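Local coordinates for biogenic amine-binding protein (Rhodnius prolixus, PDB 4GE1) that binds tryptamine in a lipocalin pocket and probably sequesters biogenic amines such as serotonin and norepinephrine in the saliva of a blood-feeding insect, at residues S61-P65 against N66-Y70; I95-K98 against D99-I103; S140-E143 against N144-D148; K152-A155 against A156-K159; Y179-E182 against T183-K186. All blocks are in the same frame, centred on the assembly; numbering follows the deposited sequence.

All five contacts are local, in a lipocalin with tryptamine bound. Contacts 1 and 2 close two hairpins of the same sheet, linked through the neighbouring strands 69-78 and 88-96, their centres 16 Å apart without touching. Contact 5, the start of helix 181-189, touches both: Ser61 OG lies 3.1 Å from Asp180 N, probably hydrogen-bonded, and Lys98 packs on Thr183. Contact 3 leads from the last long strand toward helix 150-159, where contact 4 lies with its centre 15 Å away; contacts 2 and 4 are 34 Å apart between centres. Nearest to the ligand is contact 1, with the Asn62 side chain about 5 Å from tryptamine.

Contact 1. Residues S61-P65 against N66-Y70; sequences SNYNP and NAKTY
Tyr63 and Tyr70 form the aromatic part of the hairpin between strands 55-64 and 69-78 of the lipocalin sheet, facing each other as an antiparallel non-hydrogen-bonded pair. CD1 of Tyr63 stands over the centre of the Tyr70 ring, 3.4 Å above its plane, the rings inclined by 46°. A chi1 of -180° swings the Tyr63 phenol away from its own N and along the hairpin, so that OH meets Lys68 CA at 3.3 Å. Ser61 OG lies at the edge of the Tyr70 ring and bonds to Asp180 N, while Tyr70 OH bonds to Gln178.

The polar part centres on Asn64. Its backbone N donates to Thr69 O at 2.8 Å, and Thr69 N returns a bond to Asn64 O, which also receives a weak one from Lys68 N; Lys68 and Thr69 opposite Asn64 make a G1 beta bulge. The side chain reaches into the turn, where OD1 accepts from Ala67 N at 2.9 Å in the carbonyl plane. A water donates to the same OD1 and accepts from Asn66 ND2.

Asparagine thus suits position 64, gripping the turn by backbone and amide oxygen while ND2 donates to Val38 and Asn42; the packed tyrosines tie to Gln178 through Tyr70.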
loop_
_atom_site.group_PDB
_atom_site.type_symbol
_atom_site.label_atom_id
_atom_site.label_comp_id
_atom_site.label_asym_id
_atom_site.label_seq_id
_atom_site.Cartn_x
_atom_site.Cartn_y
_atom_site.Cartn_z
ATOM N N SER A 61 0.794 -5.232 -7.530
ATOM C CA SER A 61 1.177 -5.091 -8.927
ATOM C C SER A 61 1.478 -3.611 -9.210
ATOM O O SER A 61 0.591 -2.762 -9.124
ATOM C CB SER A 61 0.047 -5.599 -9.836
ATOM O OG SER A 61 0.189 -5.136 -11.165
ATOM N N ASN A 62 2.729 -3.298 -9.529
ATOM C CA ASN A 62 3.077 -1.921 -9.862
ATOM C C ASN A 62 3.432 -1.798 -11.325
ATOM O O ASN A 62 4.415 -2.381 -11.778
ATOM C CB ASN A 62 4.260 -1.440 -9.027
ATOM C CG ASN A 62 4.123 -1.806 -7.582
ATOM O OD1 ASN A 62 3.223 -1.324 -6.891
ATOM N ND2 ASN A 62 5.013 -2.659 -7.109
ATOM N N TYR A 63 2.637 -1.024 -12.051
ATOM C CA TYR A 63 2.831 -0.868 -13.482
ATOM C C TYR A 63 3.305 0.540 -13.829
ATOM O O TYR A 63 2.654 1.526 -13.469
ATOM C CB TYR A 63 1.534 -1.155 -14.232
ATOM C CG TYR A 63 1.687 -1.007 -15.724
ATOM C CD1 TYR A 63 2.434 -1.922 -16.449
ATOM C CD2 TYR A 63 1.096 0.052 -16.406
ATOM C CE1 TYR A 63 2.588 -1.800 -17.808
ATOM C CE2 TYR A 63 1.246 0.187 -17.779
ATOM C CZ TYR A 63 1.992 -0.746 -18.474
ATOM O OH TYR A 63 2.156 -0.640 -19.836
ATOM N N ASN A 64 4.435 0.619 -14.527
ATOM C CA ASN A 64 4.965 1.898 -15.017
ATOM C C ASN A 64 4.651 2.095 -16.504
ATOM O O ASN A 64 5.263 1.457 -17.354
ATOM C CB ASN A 64 6.477 1.971 -14.794
ATOM C CG ASN A 64 7.054 3.345 -15.140
ATOM O OD1 ASN A 64 7.365 3.628 -16.296
ATOM N ND2 ASN A 64 7.187 4.200 -14.135
ATOM N N PRO A 65 3.684 2.968 -16.817
ATOM C CA PRO A 65 3.280 3.230 -18.205
ATOM C C PRO A 65 4.408 3.754 -19.106
ATOM O O PRO A 65 4.458 3.390 -20.283
ATOM C CB PRO A 65 2.189 4.294 -18.054
ATOM C CG PRO A 65 1.657 4.087 -16.670
ATOM C CD PRO A 65 2.845 3.696 -15.853
ATOM N N ASN A 66 5.298 4.594 -18.583
ATOM C CA ASN A 66 6.377 5.119 -19.420
ATOM C C ASN A 66 7.277 4.004 -19.948
ATOM O O ASN A 66 7.680 4.024 -21.107
ATOM C CB ASN A 66 7.210 6.185 -18.687
ATOM C CG ASN A 66 8.376 6.684 -19.525
ATOM O OD1 ASN A 66 8.181 7.373 -20.526
ATOM N ND2 ASN A 66 9.597 6.330 -19.124
ATOM N N ALA A 67 7.574 3.028 -19.095
ATOM C CA ALA A 67 8.427 1.909 -19.481
ATOM C C ALA A 67 7.598 0.685 -19.886
ATOM O O ALA A 67 8.123 -0.286 -20.433
ATOM C CB ALA A 67 9.383 1.556 -18.351
ATOM N N LYS A 68 6.298 0.748 -19.628
ATOM C CA LYS A 68 5.413 -0.382 -19.890
ATOM C C LYS A 68 5.949 -1.634 -19.204
ATOM O O LYS A 68 6.115 -2.691 -19.824
ATOM C CB LYS A 68 5.266 -0.622 -21.393
ATOM C CG LYS A 68 4.565 0.497 -22.138
ATOM C CD LYS A 68 4.193 0.058 -23.541
ATOM C CE LYS A 68 3.545 1.184 -24.327
ATOM N NZ LYS A 68 4.544 2.205 -24.765
ATOM N N THR A 69 6.237 -1.512 -17.918
ATOM C CA THR A 69 6.762 -2.646 -17.180
ATOM C C THR A 69 6.090 -2.788 -15.824
ATOM O O THR A 69 5.562 -1.824 -15.264
ATOM C CB THR A 69 8.286 -2.544 -16.992
ATOM O OG1 THR A 69 8.591 -1.379 -16.225
ATOM C CG2 THR A 69 8.996 -2.456 -18.345
ATOM N N TYR A 70 6.115 -4.009 -15.312
ATOM C CA TYR A 70 5.518 -4.328 -14.032
ATOM C C TYR A 70 6.604 -4.614 -13.024
ATOM O O TYR A 70 7.653 -5.154 -13.371
ATOM C CB TYR A 70 4.660 -5.590 -14.142
ATOM C CG TYR A 70 3.335 -5.396 -14.821
ATOM C CD1 TYR A 70 3.179 -5.668 -16.181
ATOM C CD2 TYR A 70 2.228 -4.949 -14.104
ATOM C CE1 TYR A 70 1.958 -5.498 -16.808
ATOM C CE2 TYR A 70 0.998 -4.778 -14.718
ATOM C CZ TYR A 70 0.871 -5.056 -16.072
ATOM O OH TYR A 70 -0.343 -4.886 -16.688
HETATM O O HOH W 1 9.696 5.135 -16.713
#

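Contact 2. Residues I95-K98 against D99-I103; sequences IVEK and DGRKI
The hairpin joining strands 88-96 and 102-115 of the lipocalin barrel turns here through a type I beta turn from Glu97 to Gly100, closed by Gly100 N donating to Glu97 O at 2.8 Å. Glycine, with no CB, suits the positive phi (96°) at the last turn position. Before and after the turn, Glu97 N bonds to Arg101 O and Ile103 N to Ile95 O (2.7 Å), with Val96 and Lys102 paired between them.

Asp99 makes an Asx turn, its OD1 accepting from Arg101 N at 3.2 Å from above the carboxylate plane. The syn lone pair of OD2 takes Arg101 NE at 2.7 Å, a salt bridge lying near the guanidinium plane, and Arg101 NH2 adds a weak bond to OD1. One face of that guanidinium is covered by Glu97 CG, 4.0 Å above its centre. Glu97 then bends at chi2 (-74°), bringing OE2 to within 3.5 Å of Ile103 CD1, the side chains crossing at about a right angle.

Asp99 thereby holds Arg101 by backbone and side chain, which would restrict rotation of the guanidinium. Glu97 OE2 and Arg101 NH1, 4.8 Å apart, do not touch, so any help from Glu97's charge is probably weaker.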
loop_
_atom_site.group_PDB
_atom_site.type_symbol
_atom_site.label_atom_id
_atom_site.label_comp_id
_atom_site.label_asym_id
_atom_site.label_seq_id
_atom_site.Cartn_x
_atom_site.Cartn_y
_atom_site.Cartn_z
ATOM N N ILE A 95 10.338 -7.974 -2.521
ATOM C CA ILE A 95 10.241 -7.623 -3.931
ATOM C C ILE A 95 10.480 -8.912 -4.700
ATOM O O ILE A 95 11.499 -9.572 -4.495
ATOM C CB ILE A 95 11.314 -6.591 -4.332
ATOM C CG1 ILE A 95 11.320 -5.402 -3.367
ATOM C CG2 ILE A 95 11.129 -6.140 -5.772
ATOM C CD1 ILE A 95 10.010 -4.659 -3.302
ATOM N N VAL A 96 9.545 -9.276 -5.573
ATOM C CA VAL A 96 9.631 -10.554 -6.270
ATOM C C VAL A 96 9.428 -10.463 -7.785
ATOM O O VAL A 96 8.825 -9.521 -8.299
ATOM C CB VAL A 96 8.597 -11.546 -5.718
ATOM C CG1 VAL A 96 8.785 -11.717 -4.218
ATOM C CG2 VAL A 96 7.198 -11.061 -6.026
ATOM N N GLU A 97 9.953 -11.462 -8.485
ATOM C CA GLU A 97 9.646 -11.679 -9.892
ATOM C C GLU A 97 8.195 -12.124 -10.039
ATOM O O GLU A 97 7.538 -12.489 -9.056
ATOM C CB GLU A 97 10.545 -12.772 -10.468
ATOM C CG GLU A 97 12.038 -12.504 -10.355
ATOM C CD GLU A 97 12.511 -11.459 -11.340
ATOM O OE1 GLU A 97 11.674 -10.943 -12.113
ATOM O OE2 GLU A 97 13.723 -11.153 -11.347
ATOM N N LYS A 98 7.711 -12.113 -11.275
ATOM C CA LYS A 98 6.344 -12.514 -11.579
ATOM C C LYS A 98 6.024 -13.888 -11.003
ATOM O O LYS A 98 4.899 -14.131 -10.572
ATOM C CB LYS A 98 6.130 -12.520 -13.094
ATOM C CG LYS A 98 4.690 -12.718 -13.529
ATOM C CD LYS A 98 4.475 -12.217 -14.952
ATOM C CE LYS A 98 4.111 -13.352 -15.893
ATOM N NZ LYS A 98 3.751 -12.841 -17.244
ATOM N N ASP A 99 7.015 -14.778 -10.996
ATOM C CA ASP A 99 6.817 -16.141 -10.518
ATOM C C ASP A 99 7.051 -16.307 -9.011
ATOM O O ASP A 99 7.000 -17.428 -8.483
ATOM C CB ASP A 99 7.703 -17.125 -11.296
ATOM C CG ASP A 99 9.161 -17.042 -10.891
ATOM O OD1 ASP A 99 9.593 -15.961 -10.444
ATOM O OD2 ASP A 99 9.878 -18.055 -11.024
ATOM N N GLY A 100 7.315 -15.197 -8.326
ATOM C CA GLY A 100 7.490 -15.212 -6.882
ATOM C C GLY A 100 8.925 -15.294 -6.384
ATOM O O GLY A 100 9.168 -15.149 -5.185
ATOM N N ARG A 101 9.874 -15.537 -7.285
ATOM C CA ARG A 101 11.288 -15.557 -6.910
ATOM C C ARG A 101 11.703 -14.247 -6.220
ATOM O O ARG A 101 11.410 -13.157 -6.702
ATOM C CB ARG A 101 12.171 -15.799 -8.136
ATOM C CG ARG A 101 12.643 -17.234 -8.319
ATOM C CD ARG A 101 13.257 -17.412 -9.697
ATOM N NE ARG A 101 12.336 -16.962 -10.742
ATOM C CZ ARG A 101 12.695 -16.249 -11.806
ATOM N NH1 ARG A 101 13.964 -15.903 -11.983
ATOM N NH2 ARG A 101 11.781 -15.882 -12.696
ATOM N N LYS A 102 12.388 -14.360 -5.091
ATOM C CA LYS A 102 12.794 -13.179 -4.337
ATOM C C LYS A 102 13.903 -12.388 -5.043
ATOM O O LYS A 102 14.941 -12.942 -5.410
ATOM C CB LYS A 102 13.238 -13.570 -2.923
ATOM C CG LYS A 102 14.005 -12.480 -2.178
ATOM C CD LYS A 102 15.428 -12.923 -1.904
ATOM C CE LYS A 102 16.309 -11.764 -1.440
ATOM N NZ LYS A 102 17.759 -12.108 -1.548
ATOM N N ILE A 103 13.660 -11.095 -5.236
ATOM C CA ILE A 103 14.685 -10.167 -5.698
ATOM C C ILE A 103 15.375 -9.487 -4.505
ATOM O O ILE A 103 16.607 -9.427 -4.437
ATOM C CB ILE A 103 14.079 -9.088 -6.617
ATOM C CG1 ILE A 103 13.628 -9.710 -7.941
ATOM C CG2 ILE A 103 15.080 -7.971 -6.876
ATOM C CD1 ILE A 103 13.039 -8.716 -8.918
#

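Contact 3. Residues S140-E143 against N144-D148; sequences SRTE and NVKED
Ser140 and Thr142 both bring their hydroxyls to the carbonyl oxygen of Asn144, and this meeting is the tight part of the contact. Thr142 OG1 donates to Asn144 O at 2.8 Å, in the carbonyl plane, the hydroxyl approaching at 159° to the C=O bond. Its chi1 of 51° sets OG1 between the backbone N and the carbonyl carbon, facing the returning chain. Ser140 OG also approaches Asn144 O, at 3.0 Å, but its single proton could instead serve Thr142 O at 2.9 Å, and the choice is not settled. Short hydroxyl side chains suit these two positions: each places a donor close to its own backbone, where the chain doubles back and has no regular strand or helix bonding across it. Ser140 is buried, at the end of strand 130-140.

The other side is looser. Lys146, bent at chi2 (-62°), crosses Thr142 at about a right angle, and its CE comes no nearer to OG1 than 3.8 Å, a van der Waals contact made by the aliphatic chain. Asn144 and Glu143 are exposed. Such polar side chains suit a solvent-facing turn.

Among its neighbours, the loop runs from strand 130-140 to helix 150-159 against strand 23-31: Ser140 and Val145 touch Thr27, while Glu143 lies on Tyr25. Arg141 turns the other way, bonding to the carbonyls of Phe19, Ser23 and Tyr117 and making a cation-pi contact with Trp24. Val145 packs on Val153 of the helix.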
loop_
_atom_site.group_PDB
_atom_site.type_symbol
_atom_site.label_atom_id
_atom_site.label_comp_id
_atom_site.label_asym_id
_atom_site.label_seq_id
_atom_site.Cartn_x
_atom_site.Cartn_y
_atom_site.Cartn_z
ATOM N N SER A 140 -8.009 3.575 -2.807
ATOM C CA SER A 140 -9.437 3.498 -3.075
ATOM C C SER A 140 -9.826 2.063 -3.419
ATOM O O SER A 140 -8.996 1.277 -3.873
ATOM C CB SER A 140 -9.802 4.439 -4.222
ATOM O OG SER A 140 -11.178 4.339 -4.573
ATOM N N ARG A 141 -11.083 1.720 -3.177
ATOM C CA ARG A 141 -11.601 0.414 -3.564
ATOM C C ARG A 141 -11.873 0.411 -5.064
ATOM O O ARG A 141 -11.976 -0.648 -5.682
ATOM C CB ARG A 141 -12.874 0.080 -2.784
ATOM C CG ARG A 141 -12.645 -0.205 -1.294
ATOM C CD ARG A 141 -11.675 -1.366 -1.064
ATOM N NE ARG A 141 -11.791 -1.921 0.284
ATOM C CZ ARG A 141 -11.061 -2.932 0.749
ATOM N NH1 ARG A 141 -10.148 -3.501 -0.022
ATOM N NH2 ARG A 141 -11.250 -3.381 1.988
ATOM N N THR A 142 -11.998 1.608 -5.638
ATOM C CA THR A 142 -12.145 1.769 -7.080
ATOM C C THR A 142 -10.946 2.533 -7.648
ATOM O O THR A 142 -10.090 3.011 -6.896
ATOM C CB THR A 142 -13.456 2.478 -7.454
ATOM O OG1 THR A 142 -13.583 3.676 -6.684
ATOM C CG2 THR A 142 -14.664 1.570 -7.172
ATOM N N GLU A 143 -10.881 2.632 -8.970
ATOM C CA GLU A 143 -9.723 3.227 -9.634
ATOM C C GLU A 143 -9.601 4.723 -9.338
ATOM O O GLU A 143 -8.501 5.276 -9.345
ATOM C CB GLU A 143 -9.774 2.969 -11.145
ATOM C CG GLU A 143 -9.828 1.493 -11.501
ATOM C CD GLU A 143 -9.737 1.236 -12.997
ATOM O OE1 GLU A 143 -10.484 0.367 -13.495
ATOM O OE2 GLU A 143 -8.915 1.886 -13.671
ATOM N N ASN A 144 -10.733 5.366 -9.076
ATOM C CA ASN A 144 -10.758 6.781 -8.706
ATOM C C ASN A 144 -11.339 6.940 -7.306
ATOM O O ASN A 144 -12.078 6.070 -6.842
ATOM C CB ASN A 144 -11.597 7.583 -9.707
ATOM C CG ASN A 144 -11.289 7.221 -11.152
ATOM O OD1 ASN A 144 -10.349 7.748 -11.751
ATOM N ND2 ASN A 144 -12.087 6.318 -11.721
ATOM N N VAL A 145 -11.011 8.036 -6.625
ATOM C CA VAL A 145 -11.609 8.276 -5.320
ATOM C C VAL A 145 -13.071 8.675 -5.499
ATOM O O VAL A 145 -13.389 9.567 -6.286
ATOM C CB VAL A 145 -10.852 9.358 -4.512
ATOM C CG1 VAL A 145 -11.509 9.560 -3.159
ATOM C CG2 VAL A 145 -9.389 8.975 -4.335
ATOM N N LYS A 146 -13.965 7.996 -4.788
ATOM C CA LYS A 146 -15.382 8.341 -4.834
ATOM C C LYS A 146 -15.567 9.806 -4.461
ATOM O O LYS A 146 -15.057 10.264 -3.438
ATOM C CB LYS A 146 -16.187 7.454 -3.884
ATOM C CG LYS A 146 -16.333 6.026 -4.358
ATOM C CD LYS A 146 -17.082 5.978 -5.676
ATOM C CE LYS A 146 -17.237 4.555 -6.176
ATOM N NZ LYS A 146 -17.942 4.528 -7.484
ATOM N N GLU A 147 -16.299 10.535 -5.293
ATOM C CA GLU A 147 -16.482 11.970 -5.105
ATOM C C GLU A 147 -16.956 12.333 -3.695
ATOM O O GLU A 147 -16.545 13.353 -3.144
ATOM C CB GLU A 147 -17.447 12.525 -6.159
ATOM C CG GLU A 147 -17.506 14.046 -6.235
ATOM C CD GLU A 147 -18.458 14.659 -5.219
ATOM O OE1 GLU A 147 -19.439 13.985 -4.833
ATOM O OE2 GLU A 147 -18.224 15.817 -4.811
ATOM N N ASP A 148 -17.809 11.495 -3.111
ATOM C CA ASP A 148 -18.432 11.813 -1.823
ATOM C C ASP A 148 -17.539 11.588 -0.596
ATOM O O ASP A 148 -17.953 11.860 0.536
ATOM C CB ASP A 148 -19.769 11.076 -1.663
ATOM C CG ASP A 148 -19.660 9.588 -1.943
ATOM O OD1 ASP A 148 -18.557 9.023 -1.788
ATOM O OD2 ASP A 148 -20.687 8.980 -2.314
#

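Contact 4. Residues K152-A155 against A156-K159; sequences KVEA and ALGK
Leu157 lies along Val153, one helical turn earlier, and its side chain can be followed outward over that turn. CB of Leu157 is 3.6 Å from both Val153 O and Glu154 O. CG, anti to the carbonyl carbon of its own residue (chi1 -66°), comes closer still, 3.3 Å from Val153 O. At the tip, CD1 is 3.7 Å from the same Val153 O and meets Val153 CG1 at 3.9 Å, the two branched chains pointing the same way side by side. This CD1 is also 4.1 Å from Glu154 OE2, where the glutamate, bent at chi2 (65°), crosses the leucine at about a right angle on its way to a hydrogen bond with Leu164 N.

Beneath these side chains the backbone keeps helical bonding. Leu157 N donates to Val153 O at 3.0 Å, Ala156 N to Lys152 O, and Lys159 N to Ala155 O, while Gly158 N makes weak bonds to Glu154 O and Ala155 O. Ala156, small and buried, touches Val122, as suits a close approach to the strand, and glycine at 158 adds no bulk beside Ala155 O.

Leucine and valine spaced four apart suit the buried side, touching Val122 and Val138, whereas Lys152, Glu154 and Lys159 are exposed. This is the pattern of an amphipathic helix packed on the outside of a beta barrel, as in lipocalins, where a helix follows the last long barrel strand.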
loop_
_atom_site.group_PDB
_atom_site.type_symbol
_atom_site.label_atom_id
_atom_site.label_comp_id
_atom_site.label_asym_id
_atom_site.label_seq_id
_atom_site.Cartn_x
_atom_site.Cartn_y
_atom_site.Cartn_z
ATOM N N LYS A 152 -13.276 13.674 3.277
ATOM C CA LYS A 152 -12.695 12.811 4.305
ATOM C C LYS A 152 -11.212 12.520 4.054
ATOM O O LYS A 152 -10.413 12.477 4.986
ATOM C CB LYS A 152 -13.482 11.506 4.413
ATOM C CG LYS A 152 -14.968 11.698 4.672
ATOM C CD LYS A 152 -15.458 10.773 5.777
ATOM C CE LYS A 152 -16.968 10.859 5.951
ATOM N NZ LYS A 152 -17.696 10.403 4.730
ATOM N N VAL A 153 -10.848 12.326 2.791
ATOM C CA VAL A 153 -9.455 12.083 2.421
ATOM C C VAL A 153 -8.601 13.331 2.641
ATOM O O VAL A 153 -7.464 13.249 3.107
ATOM C CB VAL A 153 -9.334 11.640 0.944
ATOM C CG1 VAL A 153 -7.895 11.738 0.462
ATOM C CG2 VAL A 153 -9.874 10.220 0.757
ATOM N N GLU A 154 -9.158 14.482 2.287
ATOM C CA GLU A 154 -8.465 15.757 2.425
ATOM C C GLU A 154 -8.114 16.001 3.886
ATOM O O GLU A 154 -6.999 16.412 4.211
ATOM C CB GLU A 154 -9.349 16.892 1.901
ATOM C CG GLU A 154 -8.619 18.194 1.624
ATOM C CD GLU A 154 -7.619 18.070 0.494
ATOM O OE1 GLU A 154 -7.806 18.739 -0.548
ATOM O OE2 GLU A 154 -6.642 17.309 0.652
ATOM N N ALA A 155 -9.076 15.739 4.763
ATOM C CA ALA A 155 -8.882 15.905 6.194
ATOM C C ALA A 155 -7.779 14.986 6.701
ATOM O O ALA A 155 -6.857 15.427 7.388
ATOM C CB ALA A 155 -10.179 15.636 6.935
ATOM N N ALA A 156 -7.877 13.705 6.362
ATOM C CA ALA A 156 -6.873 12.738 6.775
ATOM C C ALA A 156 -5.468 13.197 6.390
ATOM O O ALA A 156 -4.536 13.076 7.182
ATOM C CB ALA A 156 -7.171 11.375 6.180
ATOM N N LEU A 157 -5.322 13.717 5.174
ATOM C CA LEU A 157 -4.033 14.217 4.706
ATOM C C LEU A 157 -3.658 15.475 5.486
ATOM O O LEU A 157 -2.483 15.825 5.604
ATOM C CB LEU A 157 -4.073 14.516 3.203
ATOM C CG LEU A 157 -4.250 13.331 2.239
ATOM C CD1 LEU A 157 -4.600 13.812 0.840
ATOM C CD2 LEU A 157 -3.001 12.471 2.197
ATOM N N GLY A 158 -4.670 16.155 6.015
ATOM C CA GLY A 158 -4.450 17.334 6.832
ATOM C C GLY A 158 -3.640 17.010 8.073
ATOM O O GLY A 158 -2.687 17.711 8.409
ATOM N N LYS A 159 -4.022 15.935 8.754
ATOM C CA LYS A 159 -3.333 15.518 9.967
ATOM C C LYS A 159 -1.821 15.463 9.776
ATOM O O LYS A 159 -1.066 15.746 10.705
ATOM C CB LYS A 159 -3.823 14.143 10.417
ATOM C CG LYS A 159 -5.180 14.128 11.094
ATOM C CD LYS A 159 -5.582 12.691 11.398
ATOM C CE LYS A 159 -4.397 11.896 11.942
ATOM N NZ LYS A 159 -4.711 10.453 12.153
#

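Contact 5. Residues Y179-E182 against T183-K186; sequences YDDE and TLQK
Asp180 and Thr183 cross obliquely, the carboxylate laid so that the threonine meets its plane from above. Thr183 OG1 donates to Asp180 OD2 at 2.6 Å and Thr183 N donates to OD1 at 3.1 Å, the donors standing 53° and 65° out of the carboxylate plane. With CG of Asp180 anti to its backbone N (chi1 -166°), the group swings forward over the first turn. Threonine suits its place by offering an amide N-H and a hydroxyl, one donor for each oxygen. This is the N-cap of helix 181-189: a short aspartate can accept from an amide that has no earlier helical carbonyl to bond, and its negative charge probably interacts well with the helix dipole. Asp180 OD2 has a second partner in Tyr72 OH.

Asp181 and Leu184 also cross obliquely, OD1 lying 4.0 Å from Leu184 CD1 while forming a salt bridge with Lys45. Leu184 lies over the cap backbone, its CG 3.3 Å from Asp180 O, the carbonyl that accepts from Leu184 N at 3.0 Å; buried and apolar, it also touches Val59 and Ser61 of strand 55-64. One turn on, Lys186 CB passes 3.3 Å from Glu182 O, and its bent chain carries NZ to a weak bond with Lys98 O.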
loop_
_atom_site.group_PDB
_atom_site.type_symbol
_atom_site.label_atom_id
_atom_site.label_comp_id
_atom_site.label_asym_id
_atom_site.label_seq_id
_atom_site.Cartn_x
_atom_site.Cartn_y
_atom_site.Cartn_z
ATOM N N TYR A 179 -3.146 -3.413 -14.667
ATOM C CA TYR A 179 -2.960 -4.122 -13.413
ATOM C C TYR A 179 -2.895 -5.618 -13.718
ATOM O O TYR A 179 -3.733 -6.147 -14.454
ATOM C CB TYR A 179 -4.144 -3.814 -12.496
ATOM C CG TYR A 179 -4.378 -2.327 -12.311
ATOM C CD1 TYR A 179 -3.564 -1.582 -11.469
ATOM C CD2 TYR A 179 -5.393 -1.671 -12.994
ATOM C CE1 TYR A 179 -3.762 -0.214 -11.295
ATOM C CE2 TYR A 179 -5.600 -0.305 -12.830
ATOM C CZ TYR A 179 -4.774 0.415 -11.976
ATOM O OH TYR A 179 -4.961 1.767 -11.802
ATOM N N ASP A 180 -1.893 -6.296 -13.167
ATOM C CA ASP A 180 -1.707 -7.712 -13.453
ATOM C C ASP A 180 -2.550 -8.561 -12.498
ATOM O O ASP A 180 -2.026 -9.195 -11.597
ATOM C CB ASP A 180 -0.231 -8.096 -13.351
ATOM C CG ASP A 180 0.055 -9.457 -13.962
ATOM O OD1 ASP A 180 -0.914 -10.205 -14.226
ATOM O OD2 ASP A 180 1.244 -9.776 -14.178
ATOM N N ASP A 181 -3.859 -8.531 -12.697
ATOM C CA ASP A 181 -4.793 -9.284 -11.867
ATOM C C ASP A 181 -4.478 -10.777 -11.772
ATOM O O ASP A 181 -4.674 -11.392 -10.721
ATOM C CB ASP A 181 -6.220 -9.086 -12.377
ATOM C CG ASP A 181 -6.791 -7.731 -11.995
ATOM O OD1 ASP A 181 -6.846 -7.438 -10.784
ATOM O OD2 ASP A 181 -7.176 -6.957 -12.898
ATOM N N GLU A 182 -4.006 -11.374 -12.861
ATOM C CA GLU A 182 -3.779 -12.813 -12.830
ATOM C C GLU A 182 -2.561 -13.146 -11.968
ATOM O O GLU A 182 -2.565 -14.137 -11.241
ATOM C CB GLU A 182 -3.678 -13.416 -14.237
ATOM C CG GLU A 182 -2.265 -13.619 -14.734
ATOM C CD GLU A 182 -2.122 -14.865 -15.586
ATOM O OE1 GLU A 182 -3.047 -15.165 -16.375
ATOM O OE2 GLU A 182 -1.085 -15.551 -15.461
ATOM N N THR A 183 -1.533 -12.302 -12.020
ATOM C CA THR A 183 -0.364 -12.508 -11.172
ATOM C C THR A 183 -0.719 -12.243 -9.717
ATOM O O THR A 183 -0.244 -12.936 -8.817
ATOM C CB THR A 183 0.834 -11.629 -11.593
ATOM O OG1 THR A 183 1.322 -12.071 -12.865
ATOM C CG2 THR A 183 1.960 -11.733 -10.579
ATOM N N LEU A 184 -1.568 -11.247 -9.494
ATOM C CA LEU A 184 -2.011 -10.926 -8.148
ATOM C C LEU A 184 -2.664 -12.157 -7.514
ATOM O O LEU A 184 -2.293 -12.574 -6.415
ATOM C CB LEU A 184 -3.000 -9.749 -8.162
ATOM C CG LEU A 184 -2.479 -8.324 -8.402
ATOM C CD1 LEU A 184 -3.643 -7.346 -8.351
ATOM C CD2 LEU A 184 -1.431 -7.934 -7.365
ATOM N N GLN A 185 -3.637 -12.731 -8.219
ATOM C CA GLN A 185 -4.366 -13.903 -7.723
ATOM C C GLN A 185 -3.418 -15.096 -7.527
ATOM O O GLN A 185 -3.439 -15.758 -6.496
ATOM C CB GLN A 185 -5.518 -14.251 -8.682
ATOM C CG GLN A 185 -6.158 -15.619 -8.458
ATOM C CD GLN A 185 -7.042 -15.679 -7.216
ATOM O OE1 GLN A 185 -7.457 -14.650 -6.676
ATOM N NE2 GLN A 185 -7.334 -16.894 -6.762
ATOM N N LYS A 186 -2.563 -15.343 -8.513
ATOM C CA LYS A 186 -1.615 -16.443 -8.441
ATOM C C LYS A 186 -0.636 -16.335 -7.261
ATOM O O LYS A 186 -0.423 -17.306 -6.531
ATOM C CB LYS A 186 -0.847 -16.535 -9.758
ATOM C CG LYS A 186 0.002 -17.776 -9.915
ATOM C CD LYS A 186 0.745 -17.733 -11.241
ATOM C CE LYS A 186 1.723 -16.564 -11.270
ATOM N NZ LYS A 186 2.816 -16.740 -10.283
#